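Local coordinates for germination protein YpeB (Bacillus megaterium QM B1551, PDB 5BOI) that takes part in the germination of bacterial spores and, through its C-terminal PepSY-containing domain described here, probably acts as an inhibitory protein, at residues M115-F120 with K136-L141; E74-K79 with S145-S150; D211-F216 with V227-N232; K80-L85 with S140-S145. All blocks are in the same frame, centred on the assembly; numbering follows the deposited sequence.

Contact 1: residues M115-F120 with K136-L141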
loop_
_atom_site.group_PDB
_atom_site.type_symbol
_atom_site.label_atom_id
_atom_site.label_comp_id
_atom_site.label_asym_id
_atom_site.label_seq_id
_atom_site.Cartn_x
_atom_site.Cartn_y
_atom_site.Cartn_z
ATOM N N MET A 115 6.246 -10.725 -10.769
ATOM C CA MET A 115 5.719 -9.438 -10.305
ATOM C C MET A 115 6.347 -9.055 -8.983
ATOM O O MET A 115 6.678 -9.933 -8.163
ATOM C CB MET A 115 4.199 -9.493 -10.117
ATOM C CG MET A 115 3.391 -9.983 -11.302
ATOM S SD MET A 115 1.643 -10.018 -10.815
ATOM C CE MET A 115 1.667 -11.195 -9.461
ATOM N N GLY A 116 6.494 -7.750 -8.771
ATOM C CA GLY A 116 6.850 -7.253 -7.453
ATOM C C GLY A 116 5.565 -6.844 -6.759
ATOM O O GLY A 116 4.730 -6.140 -7.325
ATOM N N VAL A 117 5.404 -7.302 -5.527
ATOM C CA VAL A 117 4.219 -6.998 -4.740
ATOM C C VAL A 117 4.675 -6.193 -3.531
ATOM O O VAL A 117 5.544 -6.635 -2.764
ATOM C CB VAL A 117 3.496 -8.297 -4.296
ATOM C CG1 VAL A 117 2.246 -7.982 -3.489
ATOM C CG2 VAL A 117 3.159 -9.137 -5.531
ATOM N N PHE A 118 4.081 -5.021 -3.367
ATOM C CA PHE A 118 4.509 -4.089 -2.334
ATOM C C PHE A 118 3.347 -3.561 -1.508
ATOM O O PHE A 118 2.251 -3.354 -2.033
ATOM C CB PHE A 118 5.228 -2.904 -2.974
ATOM C CG PHE A 118 6.355 -3.301 -3.857
ATOM C CD1 PHE A 118 7.518 -3.803 -3.313
ATOM C CD2 PHE A 118 6.258 -3.176 -5.234
ATOM C CE1 PHE A 118 8.565 -4.175 -4.118
ATOM C CE2 PHE A 118 7.321 -3.533 -6.046
ATOM C CZ PHE A 118 8.471 -4.038 -5.481
ATOM N N THR A 119 3.591 -3.346 -0.216
ATOM C CA THR A 119 2.633 -2.626 0.624
ATOM C C THR A 119 3.330 -1.406 1.216
ATOM O O THR A 119 4.458 -1.509 1.698
ATOM C CB THR A 119 2.072 -3.499 1.761
ATOM O OG1 THR A 119 1.466 -4.679 1.208
ATOM C CG2 THR A 119 1.043 -2.705 2.572
ATOM N N PHE A 120 2.671 -0.248 1.139
ATOM C CA PHE A 120 3.185 0.991 1.698
ATOM C C PHE A 120 2.215 1.419 2.781
ATOM O O PHE A 120 1.026 1.093 2.684
ATOM C CB PHE A 120 3.265 2.087 0.622
ATOM C CG PHE A 120 4.304 1.834 -0.429
ATOM C CD1 PHE A 120 4.066 0.932 -1.462
ATOM C CD2 PHE A 120 5.523 2.481 -0.381
ATOM C CE1 PHE A 120 5.023 0.692 -2.442
ATOM C CE2 PHE A 120 6.488 2.237 -1.358
ATOM C CZ PHE A 120 6.235 1.339 -2.382
ATOM N N LYS A 136 -1.498 -0.824 -1.644
ATOM C CA LYS A 136 -0.904 -2.052 -2.151
ATOM C C LYS A 136 -0.592 -1.857 -3.629
ATOM O O LYS A 136 -1.387 -1.255 -4.348
ATOM C CB LYS A 136 -1.849 -3.241 -1.970
ATOM C CG LYS A 136 -1.933 -3.771 -0.547
ATOM C CD LYS A 136 -3.224 -4.536 -0.306
ATOM C CE LYS A 136 -3.396 -4.861 1.170
ATOM N NZ LYS A 136 -2.098 -4.788 1.901
ATOM N N MET A 137 0.559 -2.352 -4.065
ATOM C CA MET A 137 0.978 -2.188 -5.457
ATOM C C MET A 137 1.551 -3.472 -5.994
ATOM O O MET A 137 2.209 -4.209 -5.260
ATOM C CB MET A 137 2.029 -1.103 -5.591
ATOM C CG MET A 137 1.654 0.217 -5.011
ATOM S SD MET A 137 2.774 1.410 -5.715
ATOM C CE MET A 137 2.351 1.297 -7.453
ATOM N N LYS A 138 1.320 -3.715 -7.286
ATOM C CA LYS A 138 1.907 -4.839 -7.986
ATOM C C LYS A 138 2.549 -4.276 -9.254
ATOM O O LYS A 138 1.925 -3.501 -9.988
ATOM C CB LYS A 138 0.868 -5.909 -8.326
ATOM C CG LYS A 138 0.233 -6.554 -7.090
ATOM C CD LYS A 138 -0.913 -7.475 -7.462
ATOM C CE LYS A 138 -1.614 -7.979 -6.201
ATOM N NZ LYS A 138 -2.822 -8.803 -6.494
ATOM N N MET A 139 3.812 -4.633 -9.465
ATOM C CA MET A 139 4.595 -4.113 -10.580
ATOM C C MET A 139 5.022 -5.244 -11.505
ATOM O O MET A 139 5.336 -6.329 -11.044
ATOM C CB MET A 139 5.845 -3.382 -10.080
ATOM C CG MET A 139 5.630 -2.410 -8.935
ATOM S SD MET A 139 4.631 -1.004 -9.408
ATOM C CE MET A 139 5.769 -0.124 -10.467
ATOM N N SER A 140 5.052 -4.984 -12.807
ATOM C CA SER A 140 5.630 -5.935 -13.750
ATOM C C SER A 140 7.140 -5.922 -13.615
ATOM O O SER A 140 7.752 -4.870 -13.714
ATOM C CB SER A 140 5.259 -5.578 -15.187
ATOM O OG SER A 140 6.095 -6.321 -16.082
ATOM N N LEU A 141 7.760 -7.076 -13.433
ATOM C CA LEU A 141 9.222 -7.117 -13.476
ATOM C C LEU A 141 9.794 -7.175 -14.901
ATOM O O LEU A 141 11.015 -7.239 -15.062
ATOM C CB LEU A 141 9.746 -8.292 -12.653
ATOM C CG LEU A 141 9.386 -8.228 -11.153
ATOM C CD1 LEU A 141 10.007 -9.397 -10.429
ATOM C CD2 LEU A 141 9.806 -6.907 -10.507
#
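Gly116 and Met139 form an antiparallel hydrogen-bonded pair, and Phe118 with Met137 forms the next such pair along the two strands. Four backbone bonds result. The straightest runs from Phe118 N to Met137 O, 2.8 Å with 169° at the hydrogen. At the non-hydrogen-bonded pairs between and beside them, CA-H...O contacts fill in, as where Lys138 CA lies 3.2 Å from Gly116 O.

The side chains of Phe118, Met137 and Met139 share one face. In one of the two conformers of Met139, CG reaches the edge of the Phe118 ring in the ring plane, 3.5 Å from CE2, and the two side chains stand at about a right angle; the other conformer may not keep this contact. The fit of Phe118 against Gly116 is firmer. Phe118 has its CG opposite the carbonyl carbon (chi1 -54°), which carries the ring back along the strand to Gly116. A beta carbon on Gly116 would come within 3.0 Å of Phe118 CZ, so the missing side chain is what admits the ring. Leu141 closes this end, with CG 3.8 Å from Gly116 N. At the other end Met137 SD makes a Met-aromatic contact with Phe120, 4.0 Å from CE1 and oblique to the ring.

Further out, helix 85-98 packs on the same face, with Phe118 resting on Met89 and Phe120 on Thr93 and Leu96. Strand 104-112 pairs with 115-120 and strand 146-150 with 136-140, so both strands are interior to an antiparallel sheet backed by a helix, an arrangement consistent with a PepSY unit.

Contact 2: residues E74-K79 with S145-S150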
loop_
_atom_site.group_PDB
_atom_site.type_symbol
_atom_site.label_atom_id
_atom_site.label_comp_id
_atom_site.label_asym_id
_atom_site.label_seq_id
_atom_site.Cartn_x
_atom_site.Cartn_y
_atom_site.Cartn_z
ATOM N N GLU A 74 -4.592 -4.785 -13.897
ATOM C CA GLU A 74 -4.333 -5.146 -15.283
ATOM C C GLU A 74 -4.185 -6.649 -15.306
ATOM O O GLU A 74 -3.208 -7.175 -14.772
ATOM C CB GLU A 74 -3.066 -4.477 -15.827
ATOM C CG GLU A 74 -3.041 -2.956 -15.715
ATOM C CD GLU A 74 -1.866 -2.334 -16.461
ATOM O OE1 GLU A 74 -1.226 -3.043 -17.276
ATOM O OE2 GLU A 74 -1.580 -1.135 -16.228
ATOM N N ASP A 75 -5.149 -7.338 -15.908
ATOM C CA ASP A 75 -5.180 -8.799 -15.876
ATOM C C ASP A 75 -4.241 -9.393 -16.920
ATOM O O ASP A 75 -4.665 -9.792 -18.008
ATOM C CB ASP A 75 -6.603 -9.309 -16.082
ATOM C CG ASP A 75 -6.727 -10.797 -15.833
ATOM O OD1 ASP A 75 -5.937 -11.338 -15.031
ATOM O OD2 ASP A 75 -7.613 -11.420 -16.445
ATOM N N ARG A 76 -2.965 -9.461 -16.559
ATOM C CA ARG A 76 -1.895 -9.761 -17.498
ATOM C C ARG A 76 -0.814 -10.606 -16.830
ATOM O O ARG A 76 -0.349 -10.278 -15.740
ATOM C CB ARG A 76 -1.297 -8.457 -18.037
ATOM C CG ARG A 76 -0.340 -8.629 -19.200
ATOM C CD ARG A 76 0.042 -7.282 -19.815
ATOM N NE ARG A 76 1.143 -6.614 -19.122
ATOM C CZ ARG A 76 1.005 -5.561 -18.321
ATOM N NH1 ARG A 76 2.073 -5.020 -17.748
ATOM N NH2 ARG A 76 -0.196 -5.042 -18.096
ATOM N N ASP A 77 -0.415 -11.692 -17.484
ATOM C CA ASP A 77 0.652 -12.541 -16.967
ATOM C C ASP A 77 2.014 -12.105 -17.518
ATOM O O ASP A 77 2.162 -11.895 -18.729
ATOM C CB ASP A 77 0.380 -14.005 -17.314
ATOM C CG ASP A 77 1.354 -14.949 -16.649
ATOM O OD1 ASP A 77 1.314 -15.079 -15.405
ATOM O OD2 ASP A 77 2.169 -15.552 -17.370
ATOM N N ILE A 78 3.003 -11.992 -16.635
ATOM C CA ILE A 78 4.321 -11.430 -16.979
ATOM C C ILE A 78 5.330 -12.528 -17.365
ATOM O O ILE A 78 5.629 -13.416 -16.564
ATOM C CB ILE A 78 4.878 -10.591 -15.806
ATOM C CG1 ILE A 78 3.840 -9.558 -15.333
ATOM C CG2 ILE A 78 6.206 -9.955 -16.172
ATOM C CD1 ILE A 78 3.346 -8.605 -16.450
ATOM N N LYS A 79 5.857 -12.471 -18.595
ATOM C CA LYS A 79 6.618 -13.593 -19.129
ATOM C C LYS A 79 8.086 -13.599 -18.763
ATOM O O LYS A 79 8.713 -14.643 -18.791
ATOM C CB LYS A 79 6.467 -13.637 -20.659
ATOM C CG LYS A 79 5.007 -13.594 -21.112
ATOM C CD LYS A 79 4.220 -14.792 -20.566
ATOM C CE LYS A 79 2.729 -14.591 -20.790
ATOM N NZ LYS A 79 1.897 -15.565 -20.019
ATOM N N SER A 145 6.282 -1.526 -15.092
ATOM C CA SER A 145 4.956 -0.912 -15.136
ATOM C C SER A 145 4.085 -1.373 -13.977
ATOM O O SER A 145 4.253 -2.484 -13.456
ATOM C CB SER A 145 4.239 -1.225 -16.460
ATOM O OG SER A 145 4.150 -2.625 -16.696
ATOM N N VAL A 146 3.147 -0.509 -13.595
ATOM C CA VAL A 146 2.136 -0.831 -12.597
ATOM C C VAL A 146 1.113 -1.789 -13.208
ATOM O O VAL A 146 0.623 -1.554 -14.310
ATOM C CB VAL A 146 1.430 0.443 -12.080
ATOM C CG1 VAL A 146 0.357 0.093 -11.057
ATOM C CG2 VAL A 146 2.447 1.392 -11.446
ATOM N N ILE A 147 0.816 -2.884 -12.516
ATOM C CA ILE A 147 -0.231 -3.791 -12.980
ATOM C C ILE A 147 -1.325 -4.037 -11.945
ATOM O O ILE A 147 -2.344 -4.657 -12.242
ATOM C CB ILE A 147 0.364 -5.132 -13.411
ATOM C CG1 ILE A 147 1.082 -5.816 -12.256
ATOM C CG2 ILE A 147 1.321 -4.921 -14.579
ATOM C CD1 ILE A 147 1.920 -7.018 -12.719
ATOM N N GLY A 148 -1.110 -3.565 -10.723
ATOM C CA GLY A 148 -2.134 -3.655 -9.708
ATOM C C GLY A 148 -1.936 -2.520 -8.721
ATOM O O GLY A 148 -0.801 -2.076 -8.514
ATOM N N PHE A 149 -3.039 -2.036 -8.151
ATOM C CA PHE A 149 -3.026 -0.908 -7.205
ATOM C C PHE A 149 -4.271 -0.953 -6.328
ATOM O O PHE A 149 -5.370 -1.217 -6.811
ATOM C CB PHE A 149 -2.937 0.425 -7.969
ATOM C CG PHE A 149 -3.053 1.656 -7.101
ATOM C CD1 PHE A 149 -1.936 2.183 -6.466
ATOM C CD2 PHE A 149 -4.271 2.315 -6.960
ATOM C CE1 PHE A 149 -2.032 3.324 -5.678
ATOM C CE2 PHE A 149 -4.371 3.460 -6.172
ATOM C CZ PHE A 149 -3.249 3.963 -5.537
ATOM N N SER A 150 -4.112 -0.703 -5.029
ATOM C CA SER A 150 -5.274 -0.572 -4.181
ATOM C C SER A 150 -5.008 0.438 -3.087
ATOM O O SER A 150 -4.113 0.240 -2.275
ATOM C CB SER A 150 -5.657 -1.900 -3.554
ATOM O OG SER A 150 -6.656 -1.687 -2.567
#
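Ile147, Glu74 and Arg76 bury the greatest areas here, and the first two are also joined through the backbone. Glu74 N donates to Ile147 O over 2.8 Å, nearly straight at 172°, arriving 28° out of the carbonyl plane. This bond belongs to the end of strand 69-74, which pairs antiparallel with strand 146-150. Ile147 and Gly148 together face Lys138 in a classic beta bulge, and the bulged residue meets the 74-79 segment with both branches of its side chain.

Its CG1 sits between backbone N and carbonyl carbon (chi1 60°). From there CD1 reaches Ile78 CG1 tip to tip at 4.1 Å, while the CG2 methyl comes obliquely against the guanidinium, 3.3 Å from Arg76 NH1. Arg76 runs out from the backbone and bends at its third torsion, which turns the guanidinium edge to the Glu74 carboxylate, whose CD lies in its plane. The salt bridge between Arg76 NH2 and Glu74 OE1 measures 2.4 Å, too short to be taken at face value. Ser145 OG stands 3.3 Å from Arg76 NH1, but its stronger partner is Asp143.

The other carboxylate oxygen, Glu74 OE2, lies 3.0 Å from Val146 O. Both are acceptors, so no bond joins them while the acid is ionised. The nearby Arg76, its exact distance doubtful, would probably lessen that repulsion. The contact thus combines one straight backbone bond across the segments with the apolar Ile147 side chain, which meets Ile78 and the guanidinium presented by an Arg76-Glu74 pair of uncertain length within 74-79.

Contact 3: residues D211-F216 with V227-N232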
loop_
_atom_site.group_PDB
_atom_site.type_symbol
_atom_site.label_atom_id
_atom_site.label_comp_id
_atom_site.label_asym_id
_atom_site.label_seq_id
_atom_site.Cartn_x
_atom_site.Cartn_y
_atom_site.Cartn_z
ATOM N N ASP A 211 17.731 -14.285 9.304
ATOM C CA ASP A 211 16.393 -13.964 8.816
ATOM C C ASP A 211 16.013 -12.577 9.326
ATOM O O ASP A 211 16.328 -12.234 10.460
ATOM C CB ASP A 211 15.363 -14.983 9.296
ATOM C CG ASP A 211 15.247 -16.190 8.384
ATOM O OD1 ASP A 211 15.659 -16.115 7.201
ATOM O OD2 ASP A 211 14.738 -17.223 8.869
ATOM N N THR A 212 15.327 -11.797 8.497
ATOM C CA THR A 212 14.866 -10.479 8.911
ATOM C C THR A 212 13.445 -10.498 9.477
ATOM O O THR A 212 12.528 -11.070 8.882
ATOM C CB THR A 212 14.941 -9.498 7.737
ATOM O OG1 THR A 212 16.294 -9.441 7.274
ATOM C CG2 THR A 212 14.487 -8.113 8.162
ATOM N N TYR A 213 13.276 -9.849 10.627
ATOM C CA TYR A 213 11.998 -9.794 11.334
ATOM C C TYR A 213 11.562 -8.377 11.653
ATOM O O TYR A 213 12.398 -7.528 11.937
ATOM C CB TYR A 213 12.079 -10.557 12.648
ATOM C CG TYR A 213 12.100 -12.050 12.440
ATOM C CD1 TYR A 213 13.294 -12.709 12.194
ATOM C CD2 TYR A 213 10.924 -12.788 12.443
ATOM C CE1 TYR A 213 13.329 -14.066 11.996
ATOM C CE2 TYR A 213 10.948 -14.155 12.227
ATOM C CZ TYR A 213 12.156 -14.785 12.003
ATOM O OH TYR A 213 12.193 -16.148 11.793
ATOM N N ARG A 214 10.254 -8.140 11.604
ATOM C CA ARG A 214 9.690 -6.945 12.215
ATOM C C ARG A 214 8.973 -7.377 13.486
ATOM O O ARG A 214 8.147 -8.313 13.471
ATOM C CB ARG A 214 8.721 -6.230 11.274
ATOM C CG ARG A 214 8.268 -4.843 11.771
ATOM C CD ARG A 214 7.299 -4.232 10.745
ATOM N NE ARG A 214 8.015 -3.697 9.593
ATOM C CZ ARG A 214 7.775 -4.011 8.322
ATOM N NH1 ARG A 214 6.821 -4.887 7.991
ATOM N NH2 ARG A 214 8.495 -3.424 7.376
ATOM N N ILE A 215 9.303 -6.706 14.577
ATOM C CA ILE A 215 8.700 -7.005 15.879
ATOM C C ILE A 215 8.041 -5.768 16.461
ATOM O O ILE A 215 8.671 -4.698 16.553
ATOM C CB ILE A 215 9.744 -7.549 16.860
ATOM C CG1 ILE A 215 10.281 -8.891 16.362
ATOM C CG2 ILE A 215 9.104 -7.765 18.285
ATOM C CD1 ILE A 215 11.717 -9.171 16.780
ATOM N N PHE A 216 6.778 -5.909 16.868
ATOM C CA PHE A 216 6.056 -4.801 17.488
ATOM C C PHE A 216 5.920 -5.010 18.998
ATOM O O PHE A 216 5.402 -6.060 19.426
ATOM C CB PHE A 216 4.666 -4.655 16.873
ATOM C CG PHE A 216 4.676 -4.276 15.407
ATOM C CD1 PHE A 216 4.783 -5.248 14.422
ATOM C CD2 PHE A 216 4.561 -2.941 15.026
ATOM C CE1 PHE A 216 4.773 -4.895 13.065
ATOM C CE2 PHE A 216 4.549 -2.585 13.679
ATOM C CZ PHE A 216 4.656 -3.563 12.707
ATOM N N VAL A 227 4.762 -10.322 15.605
ATOM C CA VAL A 227 6.073 -10.719 15.126
ATOM C C VAL A 227 5.960 -11.252 13.700
ATOM O O VAL A 227 5.179 -12.177 13.399
ATOM C CB VAL A 227 6.713 -11.792 16.029
ATOM C CG1 VAL A 227 8.041 -12.270 15.393
ATOM C CG2 VAL A 227 6.915 -11.232 17.444
ATOM N N GLU A 228 6.775 -10.710 12.809
ATOM C CA GLU A 228 6.612 -11.023 11.402
ATOM C C GLU A 228 7.951 -11.259 10.683
ATOM O O GLU A 228 8.839 -10.392 10.678
ATOM C CB GLU A 228 5.852 -9.868 10.758
ATOM C CG GLU A 228 5.718 -9.976 9.303
ATOM C CD GLU A 228 5.506 -8.634 8.654
ATOM O OE1 GLU A 228 5.474 -7.572 9.341
ATOM O OE2 GLU A 228 5.397 -8.675 7.426
ATOM N N LYS A 229 8.129 -12.430 10.093
ATOM C CA LYS A 229 9.289 -12.625 9.221
ATOM C C LYS A 229 9.154 -11.864 7.896
ATOM O O LYS A 229 8.102 -11.904 7.235
ATOM C CB LYS A 229 9.515 -14.114 8.914
ATOM C CG LYS A 229 10.722 -14.357 8.027
ATOM C CD LYS A 229 11.190 -15.818 8.073
ATOM C CE LYS A 229 10.070 -16.765 7.668
ATOM N NZ LYS A 229 10.592 -18.000 7.019
ATOM N N LEU A 230 10.223 -11.179 7.492
ATOM C CA LEU A 230 10.227 -10.535 6.188
ATOM C C LEU A 230 11.058 -11.357 5.187
ATOM O O LEU A 230 11.936 -12.115 5.572
ATOM C CB LEU A 230 10.777 -9.111 6.291
ATOM C CG LEU A 230 10.230 -8.233 7.422
ATOM C CD1 LEU A 230 10.762 -6.806 7.282
ATOM C CD2 LEU A 230 8.712 -8.222 7.443
ATOM N N GLN A 231 10.784 -11.200 3.904
ATOM C CA GLN A 231 11.520 -11.978 2.907
ATOM C C GLN A 231 12.641 -11.172 2.260
ATOM O O GLN A 231 12.632 -9.941 2.297
ATOM C CB GLN A 231 10.570 -12.511 1.832
ATOM C CG GLN A 231 9.449 -13.385 2.380
ATOM C CD GLN A 231 9.938 -14.725 2.889
ATOM O OE1 GLN A 231 10.773 -15.377 2.259
ATOM N NE2 GLN A 231 9.423 -15.142 4.041
ATOM N N ASN A 232 13.608 -11.892 1.692
ATOM C CA ASN A 232 14.658 -11.317 0.851
ATOM C C ASN A 232 15.538 -12.416 0.265
ATOM O O ASN A 232 15.265 -13.603 0.439
ATOM C CB ASN A 232 15.523 -10.319 1.629
ATOM C CG ASN A 232 16.877 -10.091 0.980
ATOM O OD1 ASN A 232 16.993 -9.346 0.006
ATOM N ND2 ASN A 232 17.913 -10.714 1.533
#
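Over one face of the Tyr213 ring lies Lys229 CG, and Lys229 CB comes to 3.6 Å from ring atom CE2. The first two torsions of Lys229, both near anti (chi1 -179°), run its chain out and bring CD to 3.9 Å from Tyr213 OH. On the Arg214 guanidinium, Leu230 CD1 sits 4.0 Å above one face, displaced toward the rim, while Glu228 OE1 lies near its edge, tilted from the plane. That salt bridge, Arg214 NH1 to Glu228 OE1, is 3.3 Å long and bent to 139° at the hydrogen. The donor comes from the syn side but well out of the carboxylate plane, and the two groups are turned 55° apart.

These residues belong to the antiparallel hairpin of strands 211-218 and 224-230, the last two strands of the chain, in the region of the C-terminal PepSY family domain; 211-218 also pairs with 198-208. Arg214 and Glu228 form a hydrogen-bonded pair in it, each N donating to the other's O. Tyr213 faces Lys229, and Ile215 faces Val227, in non-hydrogen-bonded pairs on the other side of the sheet. There Val227 CG1 touches both neighbours, 4.2 Å from Tyr213 CD2 and from Ile215 CG1. With a serine in place of Tyr213, the aliphatic part of Lys229 would probably lose the surface it lies on, and a gap is likely to open beside Val227.

Beyond the hairpin, Arg214 NH2 donates to Ala107 O, a stronger link than its long, weak ion pairs with Glu108 and Glu203. Glu108 and Glu228 bring like charges close, which Arg214 probably offsets.

Contact 4: residues K80-L85 with S140-S145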
loop_
_atom_site.group_PDB
_atom_site.type_symbol
_atom_site.label_atom_id
_atom_site.label_comp_id
_atom_site.label_asym_id
_atom_site.label_seq_id
_atom_site.Cartn_x
_atom_site.Cartn_y
_atom_site.Cartn_z
ATOM N N LYS A 80 8.646 -12.440 -18.418
ATOM C CA LYS A 80 10.096 -12.313 -18.275
ATOM C C LYS A 80 10.458 -11.328 -17.178
ATOM O O LYS A 80 9.856 -10.265 -17.097
ATOM C CB LYS A 80 10.707 -11.800 -19.592
ATOM C CG LYS A 80 12.149 -11.321 -19.513
ATOM C CD LYS A 80 13.118 -12.467 -19.231
ATOM C CE LYS A 80 14.557 -11.970 -19.249
ATOM N NZ LYS A 80 15.496 -13.094 -18.972
ATOM N N GLN A 81 11.437 -11.665 -16.352
ATOM C CA GLN A 81 11.991 -10.695 -15.411
ATOM C C GLN A 81 13.223 -10.013 -15.976
ATOM O O GLN A 81 14.255 -10.652 -16.170
ATOM C CB GLN A 81 12.346 -11.366 -14.078
ATOM C CG GLN A 81 12.955 -10.379 -13.067
ATOM C CD GLN A 81 13.356 -11.055 -11.745
ATOM O OE1 GLN A 81 13.201 -12.270 -11.570
ATOM N NE2 GLN A 81 13.901 -10.279 -10.839
ATOM N N ASN A 82 13.106 -8.709 -16.231
ATOM C CA ASN A 82 14.206 -7.887 -16.706
ATOM C C ASN A 82 14.823 -6.990 -15.630
ATOM O O ASN A 82 15.963 -6.534 -15.775
ATOM C CB ASN A 82 13.729 -7.008 -17.848
ATOM C CG ASN A 82 13.488 -7.805 -19.119
ATOM O OD1 ASN A 82 14.260 -8.703 -19.450
ATOM N ND2 ASN A 82 12.444 -7.456 -19.848
ATOM N N ILE A 83 14.062 -6.695 -14.584
ATOM C CA ILE A 83 14.573 -5.799 -13.549
ATOM C C ILE A 83 14.554 -6.470 -12.186
ATOM O O ILE A 83 13.782 -7.398 -11.954
ATOM C CB ILE A 83 13.770 -4.492 -13.470
ATOM C CG1 ILE A 83 12.352 -4.774 -12.975
ATOM C CG2 ILE A 83 13.789 -3.770 -14.806
ATOM C CD1 ILE A 83 11.570 -3.532 -12.609
ATOM N N SER A 84 15.421 -6.007 -11.290
ATOM C CA SER A 84 15.451 -6.568 -9.937
ATOM C C SER A 84 14.222 -6.165 -9.126
ATOM O O SER A 84 13.538 -5.187 -9.465
ATOM C CB SER A 84 16.718 -6.123 -9.199
ATOM O OG SER A 84 16.735 -4.719 -9.043
ATOM N N LEU A 85 13.970 -6.902 -8.042
ATOM C CA LEU A 85 12.923 -6.541 -7.104
ATOM C C LEU A 85 13.231 -5.171 -6.528
ATOM O O LEU A 85 12.338 -4.355 -6.324
ATOM C CB LEU A 85 12.796 -7.579 -5.978
ATOM C CG LEU A 85 11.573 -7.362 -5.089
ATOM C CD1 LEU A 85 10.291 -7.397 -5.905
ATOM C CD2 LEU A 85 11.504 -8.411 -3.972
ATOM N N SER A 140 5.052 -4.984 -12.807
ATOM C CA SER A 140 5.630 -5.935 -13.750
ATOM C C SER A 140 7.140 -5.922 -13.615
ATOM O O SER A 140 7.752 -4.870 -13.714
ATOM C CB SER A 140 5.259 -5.578 -15.187
ATOM O OG SER A 140 6.095 -6.321 -16.082
ATOM N N LEU A 141 7.760 -7.076 -13.433
ATOM C CA LEU A 141 9.222 -7.117 -13.476
ATOM C C LEU A 141 9.794 -7.175 -14.901
ATOM O O LEU A 141 11.015 -7.239 -15.062
ATOM C CB LEU A 141 9.746 -8.292 -12.653
ATOM C CG LEU A 141 9.386 -8.228 -11.153
ATOM C CD1 LEU A 141 10.007 -9.397 -10.429
ATOM C CD2 LEU A 141 9.806 -6.907 -10.507
ATOM N N GLU A 142 8.933 -7.144 -15.922
ATOM C CA GLU A 142 9.410 -7.120 -17.319
ATOM C C GLU A 142 9.783 -5.706 -17.726
ATOM O O GLU A 142 10.766 -5.491 -18.465
ATOM C CB GLU A 142 8.345 -7.680 -18.287
ATOM C CG GLU A 142 8.810 -7.883 -19.724
ATOM C CD GLU A 142 7.865 -8.788 -20.523
ATOM O OE1 GLU A 142 7.434 -8.391 -21.624
ATOM O OE2 GLU A 142 7.546 -9.899 -20.042
ATOM N N ASP A 143 8.997 -4.737 -17.255
ATOM C CA ASP A 143 9.187 -3.345 -17.674
ATOM C C ASP A 143 8.995 -2.313 -16.569
ATOM O O ASP A 143 9.134 -1.113 -16.825
ATOM C CB ASP A 143 8.245 -2.996 -18.833
ATOM C CG ASP A 143 6.776 -3.277 -18.526
ATOM O OD1 ASP A 143 6.388 -3.428 -17.344
ATOM O OD2 ASP A 143 5.991 -3.353 -19.497
ATOM N N GLY A 144 8.675 -2.754 -15.354
ATOM C CA GLY A 144 8.540 -1.819 -14.255
ATOM C C GLY A 144 7.199 -1.112 -14.225
ATOM O O GLY A 144 6.984 -0.216 -13.406
ATOM N N SER A 145 6.282 -1.526 -15.092
ATOM C CA SER A 145 4.956 -0.912 -15.136
ATOM C C SER A 145 4.085 -1.373 -13.977
ATOM O O SER A 145 4.253 -2.484 -13.456
ATOM C CB SER A 145 4.239 -1.225 -16.460
ATOM O OG SER A 145 4.150 -2.625 -16.696
#
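Leu141 O accepts two successive backbone N-H groups, Asn82 N at 2.8 Å, tilted 28° from the carbonyl plane, and Ile83 N at 3.1 Å within it. The Asn82 side chain adds a third link. Its ND2 gives a bond of 2.9 Å to a lone pair of Glu142 O, lying in the carbonyl plane and in its own amide plane, which fixes the amide's rotation. Gln81 runs alongside Leu141, extended and pointing the same way, with Gln81 CG 3.9 Å from Leu141 CB. Its amide is held from both ends: NE2 donates to Ile83 O and OE1 accepts from Gln111 NE2. Replacing Gln81 by a leucine would probably leave Ile83 O and Gln111 NE2 without these mates. On the far side of the Leu141 carbonyl, Ile83 directs CG1 between its backbone N and carbonyl carbon (chi1 67°), which sends CD1 to 3.9 Å from Gly144 CA. Gly144 has a positive phi of 81°, a conformation that suits a residue lacking a side chain.

The turn has bonds of its own, an ST turn at Ser140 and an Asx turn at Asp143, while Ser84 caps helix 85-98 through Asp87 N. What ties the two loops is therefore mainly main-chain carbonyls, with the Asn82 amide bridging them and the Gln81 amide bracing its own loop and tying it to Gln111; the one link involving a charged group, Lys80 N to Glu142 OE2, is weak, though the Glu142 chain packs on Lys80.

From the N terminus, the chain leaves strand 69-74 and enters the connection to helix 85-98. Residues 74-79 (contact 2) and then 80-85 (contact 4) lie on this connection. After the helix and strand 104-112 comes 115-120, which meets 136-141 in contact 1 and closes a short loop. The turn 140-145 closes contact 4, ending on the same stretch as contact 1, with Ser140 and Leu141 in both. Strand 146-150 closes contact 2, whose loop encloses the other two. Contacts 2 and 4 fasten the connection to strand 146-150 and the turn before it, beside the strands paired in contact 1. Contact 3 forms later, in series, about 18 Å from contact 1 between centres, within the C-terminal hairpin.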